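Local coordinates for protein 6-phosphogluconate dehydratase (PDB 2GP4) that probably dehydrates 6-phosphogluconate to 2-keto-3-deoxy-6-phosphogluconate, the first step specific to the Entner-Doudoroff pathway, here as the cluster-free apo enzyme, at residues His368-Asp382 against Gly395-Leu407. Sequence-based numbering, arbitrary orientation.
Sequences HAAGGMAFLIKELLD and GYGLRRYTQEPKL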
loop_
_atom_site.group_PDB
_atom_site.type_symbol
_atom_site.label_atom_id
_atom_site.label_comp_id
_atom_site.label_asym_id
_atom_site.label_seq_id
_atom_site.Cartn_x
_atom_site.Cartn_y
_atom_site.Cartn_z
ATOM N N HIS A 368 -5.279 -17.754 -2.725
ATOM C CA HIS A 368 -5.246 -18.078 -4.144
ATOM C C HIS A 368 -6.025 -19.351 -4.470
ATOM O O HIS A 368 -6.766 -19.390 -5.442
ATOM C CB HIS A 368 -3.803 -18.185 -4.636
ATOM C CG HIS A 368 -3.685 -18.574 -6.076
ATOM N ND1 HIS A 368 -3.260 -19.821 -6.477
ATOM C CD2 HIS A 368 -3.950 -17.884 -7.210
ATOM C CE1 HIS A 368 -3.261 -19.879 -7.796
ATOM N NE2 HIS A 368 -3.673 -18.716 -8.266
ATOM N N ALA A 369 -5.859 -20.379 -3.643
ATOM C CA ALA A 369 -6.584 -21.636 -3.805
ATOM C C ALA A 369 -8.104 -21.489 -3.629
ATOM O O ALA A 369 -8.875 -22.251 -4.216
ATOM C CB ALA A 369 -6.027 -22.693 -2.861
ATOM N N ALA A 370 -8.525 -20.507 -2.834
ATOM C CA ALA A 370 -9.948 -20.214 -2.629
ATOM C C ALA A 370 -10.617 -19.584 -3.861
ATOM O O ALA A 370 -11.827 -19.697 -4.045
ATOM C CB ALA A 370 -10.135 -19.318 -1.409
ATOM N N GLY A 371 -9.822 -18.926 -4.698
ATOM C CA GLY A 371 -10.344 -18.223 -5.872
ATOM C C GLY A 371 -9.364 -17.195 -6.395
ATOM O O GLY A 371 -9.244 -17.015 -7.604
ATOM N N GLY A 372 -8.675 -16.521 -5.472
ATOM C CA GLY A 372 -7.591 -15.593 -5.793
ATOM C C GLY A 372 -8.003 -14.286 -6.444
ATOM O O GLY A 372 -9.159 -13.867 -6.348
HETATM N N MSE A 373 -7.040 -13.645 -7.105
HETATM C CA MSE A 373 -7.249 -12.368 -7.778
HETATM C C MSE A 373 -8.228 -12.460 -8.946
HETATM O O MSE A 373 -8.959 -11.509 -9.211
HETATM C CB MSE A 373 -5.917 -11.767 -8.261
HETATM C CG MSE A 373 -5.009 -11.232 -7.159
HETATM SE SE MSE A 373 -5.909 -10.033 -5.907
HETATM C CE MSE A 373 -6.255 -8.534 -7.106
ATOM N N ALA A 374 -8.243 -13.595 -9.640
ATOM C CA ALA A 374 -9.171 -13.792 -10.756
ATOM C C ALA A 374 -10.631 -13.735 -10.303
ATOM O O ALA A 374 -11.491 -13.220 -11.023
ATOM C CB ALA A 374 -8.881 -15.100 -11.487
ATOM N N PHE A 375 -10.901 -14.263 -9.110
ATOM C CA PHE A 375 -12.241 -14.179 -8.529
ATOM C C PHE A 375 -12.539 -12.769 -8.021
ATOM O O PHE A 375 -13.582 -12.202 -8.339
ATOM C CB PHE A 375 -12.429 -15.207 -7.407
ATOM C CG PHE A 375 -13.747 -15.095 -6.700
ATOM C CD1 PHE A 375 -14.899 -15.644 -7.252
ATOM C CD2 PHE A 375 -13.840 -14.438 -5.480
ATOM C CE1 PHE A 375 -16.124 -15.541 -6.600
ATOM C CE2 PHE A 375 -15.059 -14.329 -4.820
ATOM C CZ PHE A 375 -16.206 -14.887 -5.382
ATOM N N LEU A 376 -11.619 -12.216 -7.232
ATOM C CA LEU A 376 -11.780 -10.886 -6.652
ATOM C C LEU A 376 -12.030 -9.842 -7.735
ATOM O O LEU A 376 -12.916 -9.000 -7.603
ATOM C CB LEU A 376 -10.531 -10.497 -5.856
ATOM C CG LEU A 376 -10.647 -9.281 -4.938
ATOM C CD1 LEU A 376 -10.555 -9.734 -3.499
ATOM C CD2 LEU A 376 -9.550 -8.285 -5.246
ATOM N N ILE A 377 -11.241 -9.912 -8.804
ATOM C CA ILE A 377 -11.321 -8.933 -9.886
ATOM C C ILE A 377 -12.620 -9.071 -10.679
ATOM O O ILE A 377 -13.198 -8.068 -11.072
ATOM C CB ILE A 377 -10.046 -8.953 -10.773
ATOM C CG1 ILE A 377 -8.878 -8.319 -10.001
ATOM C CG2 ILE A 377 -10.268 -8.221 -12.094
ATOM C CD1 ILE A 377 -7.532 -8.413 -10.694
ATOM N N LYS A 378 -13.095 -10.298 -10.876
ATOM C CA LYS A 378 -14.377 -10.509 -11.551
ATOM C C LYS A 378 -15.535 -9.907 -10.748
ATOM O O LYS A 378 -16.377 -9.192 -11.303
ATOM C CB LYS A 378 -14.631 -11.991 -11.828
ATOM C CG LYS A 378 -15.968 -12.256 -12.516
ATOM C CD LYS A 378 -16.347 -13.725 -12.513
ATOM C CE LYS A 378 -17.627 -13.948 -13.305
ATOM N NZ LYS A 378 -18.821 -13.528 -12.531
ATOM N N GLU A 379 -15.555 -10.195 -9.447
ATOM C CA GLU A 379 -16.559 -9.661 -8.527
ATOM C C GLU A 379 -16.606 -8.137 -8.528
ATOM O O GLU A 379 -17.686 -7.542 -8.638
ATOM C CB GLU A 379 -16.309 -10.165 -7.106
ATOM C CG GLU A 379 -16.704 -11.609 -6.889
ATOM C CD GLU A 379 -18.204 -11.805 -6.942
ATOM O OE1 GLU A 379 -18.915 -11.154 -6.146
ATOM O OE2 GLU A 379 -18.671 -12.606 -7.780
ATOM N N LEU A 380 -15.440 -7.508 -8.407
ATOM C CA LEU A 380 -15.383 -6.056 -8.360
ATOM C C LEU A 380 -15.798 -5.443 -9.703
ATOM O O LEU A 380 -16.561 -4.472 -9.734
ATOM C CB LEU A 380 -14.004 -5.576 -7.900
ATOM C CG LEU A 380 -13.601 -5.973 -6.473
ATOM C CD1 LEU A 380 -12.108 -5.760 -6.265
ATOM C CD2 LEU A 380 -14.420 -5.235 -5.405
ATOM N N LEU A 381 -15.311 -6.031 -10.795
ATOM C CA LEU A 381 -15.768 -5.701 -12.143
ATOM C C LEU A 381 -17.292 -5.804 -12.289
ATOM O O LEU A 381 -17.938 -4.841 -12.714
ATOM C CB LEU A 381 -15.073 -6.592 -13.177
ATOM C CG LEU A 381 -13.994 -6.050 -14.129
ATOM C CD1 LEU A 381 -13.510 -4.650 -13.772
ATOM C CD2 LEU A 381 -12.820 -7.014 -14.275
ATOM N N ASP A 382 -17.859 -6.959 -11.926
ATOM C CA ASP A 382 -19.309 -7.180 -12.002
ATOM C C ASP A 382 -20.098 -6.122 -11.232
ATOM O O ASP A 382 -21.180 -5.728 -11.658
ATOM C CB ASP A 382 -19.699 -8.569 -11.471
ATOM C CG ASP A 382 -19.251 -9.704 -12.374
ATOM O OD1 ASP A 382 -18.796 -9.448 -13.516
ATOM O OD2 ASP A 382 -19.346 -10.870 -11.922
ATOM N N GLY A 395 -2.723 -6.308 -22.614
ATOM C CA GLY A 395 -3.686 -5.851 -23.607
ATOM C C GLY A 395 -4.782 -5.009 -22.985
ATOM O O GLY A 395 -4.810 -4.808 -21.767
ATOM N N TYR A 396 -5.688 -4.519 -23.826
ATOM C CA TYR A 396 -6.770 -3.654 -23.379
ATOM C C TYR A 396 -7.888 -4.435 -22.689
ATOM O O TYR A 396 -8.199 -5.565 -23.073
ATOM C CB TYR A 396 -7.324 -2.847 -24.556
ATOM C CG TYR A 396 -8.325 -1.788 -24.151
ATOM C CD1 TYR A 396 -7.909 -0.606 -23.547
ATOM C CD2 TYR A 396 -9.689 -1.977 -24.365
ATOM C CE1 TYR A 396 -8.821 0.358 -23.164
ATOM C CE2 TYR A 396 -10.612 -1.013 -23.992
ATOM C CZ TYR A 396 -10.170 0.152 -23.391
ATOM O OH TYR A 396 -11.082 1.118 -23.022
ATOM N N GLY A 397 -8.478 -3.820 -21.667
ATOM C CA GLY A 397 -9.595 -4.409 -20.933
ATOM C C GLY A 397 -9.163 -5.188 -19.704
ATOM O O GLY A 397 -8.431 -6.174 -19.817
ATOM N N LEU A 398 -9.626 -4.754 -18.529
ATOM C CA LEU A 398 -9.241 -5.393 -17.261
ATOM C C LEU A 398 -9.792 -6.809 -17.069
ATOM O O LEU A 398 -9.266 -7.566 -16.257
ATOM C CB LEU A 398 -9.602 -4.515 -16.053
ATOM C CG LEU A 398 -8.925 -4.919 -14.731
ATOM C CD1 LEU A 398 -7.419 -4.660 -14.764
ATOM C CD2 LEU A 398 -9.569 -4.240 -13.539
ATOM N N ARG A 399 -10.835 -7.158 -17.823
ATOM C CA ARG A 399 -11.441 -8.494 -17.789
ATOM C C ARG A 399 -10.420 -9.600 -18.098
ATOM O O ARG A 399 -10.640 -10.771 -17.752
ATOM C CB ARG A 399 -12.626 -8.548 -18.762
ATOM C CG ARG A 399 -13.718 -9.571 -18.448
ATOM C CD ARG A 399 -14.362 -9.383 -17.071
ATOM N NE ARG A 399 -15.479 -8.437 -17.028
ATOM C CZ ARG A 399 -16.453 -8.477 -16.113
ATOM N NH1 ARG A 399 -16.475 -9.428 -15.184
ATOM N NH2 ARG A 399 -17.421 -7.577 -16.128
ATOM N N ARG A 400 -9.301 -9.217 -18.723
ATOM C CA ARG A 400 -8.174 -10.122 -18.980
ATOM C C ARG A 400 -7.558 -10.652 -17.685
ATOM O O ARG A 400 -6.922 -11.713 -17.670
ATOM C CB ARG A 400 -7.080 -9.414 -19.780
ATOM C CG ARG A 400 -7.440 -9.089 -21.197
ATOM C CD ARG A 400 -6.360 -8.227 -21.839
ATOM N NE ARG A 400 -6.736 -7.829 -23.194
ATOM C CZ ARG A 400 -6.577 -8.589 -24.275
ATOM N NH1 ARG A 400 -6.046 -9.802 -24.180
ATOM N NH2 ARG A 400 -6.952 -8.132 -25.459
ATOM N N TYR A 401 -7.747 -9.902 -16.604
ATOM C CA TYR A 401 -7.195 -10.271 -15.309
ATOM C C TYR A 401 -8.115 -11.177 -14.495
ATOM O O TYR A 401 -7.795 -11.545 -13.367
ATOM C CB TYR A 401 -6.739 -9.019 -14.542
ATOM C CG TYR A 401 -5.432 -8.517 -15.081
ATOM C CD1 TYR A 401 -5.382 -7.777 -16.260
ATOM C CD2 TYR A 401 -4.234 -8.835 -14.452
ATOM C CE1 TYR A 401 -4.180 -7.345 -16.782
ATOM C CE2 TYR A 401 -3.018 -8.403 -14.965
ATOM C CZ TYR A 401 -2.998 -7.658 -16.132
ATOM O OH TYR A 401 -1.802 -7.219 -16.657
ATOM N N THR A 402 -9.239 -11.563 -15.093
ATOM C CA THR A 402 -10.099 -12.611 -14.534
ATOM C C THR A 402 -9.674 -13.983 -15.054
ATOM O O THR A 402 -10.289 -14.996 -14.727
ATOM C CB THR A 402 -11.596 -12.380 -14.854
ATOM O OG1 THR A 402 -11.832 -12.558 -16.260
ATOM C CG2 THR A 402 -12.031 -10.990 -14.430
ATOM N N GLN A 403 -8.628 -14.004 -15.874
ATOM C CA GLN A 403 -8.095 -15.251 -16.419
ATOM C C GLN A 403 -6.805 -15.682 -15.721
ATOM O O GLN A 403 -6.055 -14.851 -15.195
ATOM C CB GLN A 403 -7.869 -15.139 -17.927
ATOM C CG GLN A 403 -9.138 -15.056 -18.752
ATOM C CD GLN A 403 -8.971 -15.668 -20.137
ATOM O OE1 GLN A 403 -7.939 -15.486 -20.793
ATOM N NE2 GLN A 403 -9.985 -16.404 -20.584
ATOM N N GLU A 404 -6.552 -16.987 -15.736
ATOM C CA GLU A 404 -5.440 -17.579 -15.002
ATOM C C GLU A 404 -4.510 -18.350 -15.926
ATOM O O GLU A 404 -4.979 -19.073 -16.806
ATOM C CB GLU A 404 -5.955 -18.517 -13.908
ATOM C CG GLU A 404 -6.751 -17.841 -12.812
ATOM C CD GLU A 404 -7.082 -18.784 -11.662
ATOM O OE1 GLU A 404 -7.659 -19.870 -11.907
ATOM O OE2 GLU A 404 -6.763 -18.429 -10.506
ATOM N N PRO A 405 -3.184 -18.206 -15.718
ATOM C CA PRO A 405 -2.208 -18.918 -16.534
ATOM C C PRO A 405 -2.126 -20.401 -16.188
ATOM O O PRO A 405 -2.253 -20.783 -15.027
ATOM C CB PRO A 405 -0.891 -18.212 -16.205
ATOM C CG PRO A 405 -1.090 -17.649 -14.837
ATOM C CD PRO A 405 -2.543 -17.348 -14.701
ATOM N N LYS A 406 -1.926 -21.219 -17.213
ATOM C CA LYS A 406 -1.793 -22.660 -17.064
ATOM C C LYS A 406 -0.715 -23.150 -18.007
ATOM O O LYS A 406 -0.533 -22.591 -19.088
ATOM C CB LYS A 406 -3.114 -23.373 -17.395
ATOM C CG LYS A 406 -4.268 -23.101 -16.436
ATOM C CD LYS A 406 -4.205 -23.972 -15.195
ATOM C CE LYS A 406 -5.473 -23.822 -14.377
ATOM N NZ LYS A 406 -5.265 -24.227 -12.967
ATOM N N LEU A 407 -0.009 -24.196 -17.599
ATOM C CA LEU A 407 0.941 -24.853 -18.477
ATOM C C LEU A 407 0.389 -26.226 -18.860
ATOM O O LEU A 407 0.628 -27.224 -18.174
ATOM C CB LEU A 407 2.314 -24.952 -17.806
ATOM C CG LEU A 407 3.528 -25.317 -18.660
ATOM C CD1 LEU A 407 3.784 -24.296 -19.762
ATOM C CD2 LEU A 407 4.755 -25.465 -17.767
HETATM O O HOH W 1 -4.450 -16.510 -10.715
HETATM O O HOH W 2 -7.015 -16.264 -8.994
#
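A374 meets T402 where helix 372-383 lies closest to the 395-407 segment, with CA atoms 4.1 Å apart. The methyl CB of A374 sits 3.5 Å from T402 O and also touches CG of E404. One helical turn on, I377 places CD1 beside CB of Y401, the two side chains pointing the same way. T402 CG2 rests against K378 CA at 3.7 Å, while T402 OG1 bonds R399 O in the carbonyl plane. L381 CD1 reaches L398 CD2, and Y401 OH leaves the contact for Q260 O. This largely buried strip joins the helix to a 3-10 turn, 398-401, and the start of the hairpin 403-408/411-416.

The side toward solvent is looser and charged: D382 is exposed, and R399 and K378 are partly so. R399, bent at chi2 (58°) and chi3 (86°), folds its guanidinium over L381 CB. Its NH1 gives D382 OD1 a nearly straight salt-bridge bond of 2.9 Å (169°). D382 OD2 takes K378 NZ at 2.8 Å. A leucine in place of R399 would probably leave D382 OD1 without its charged mate across the contact, with K378 still on OD2, and take the flat guanidinium off L381 CB. At the far end, water 2 donates to both E404 OE2 and G371 O and accepts from A374 N.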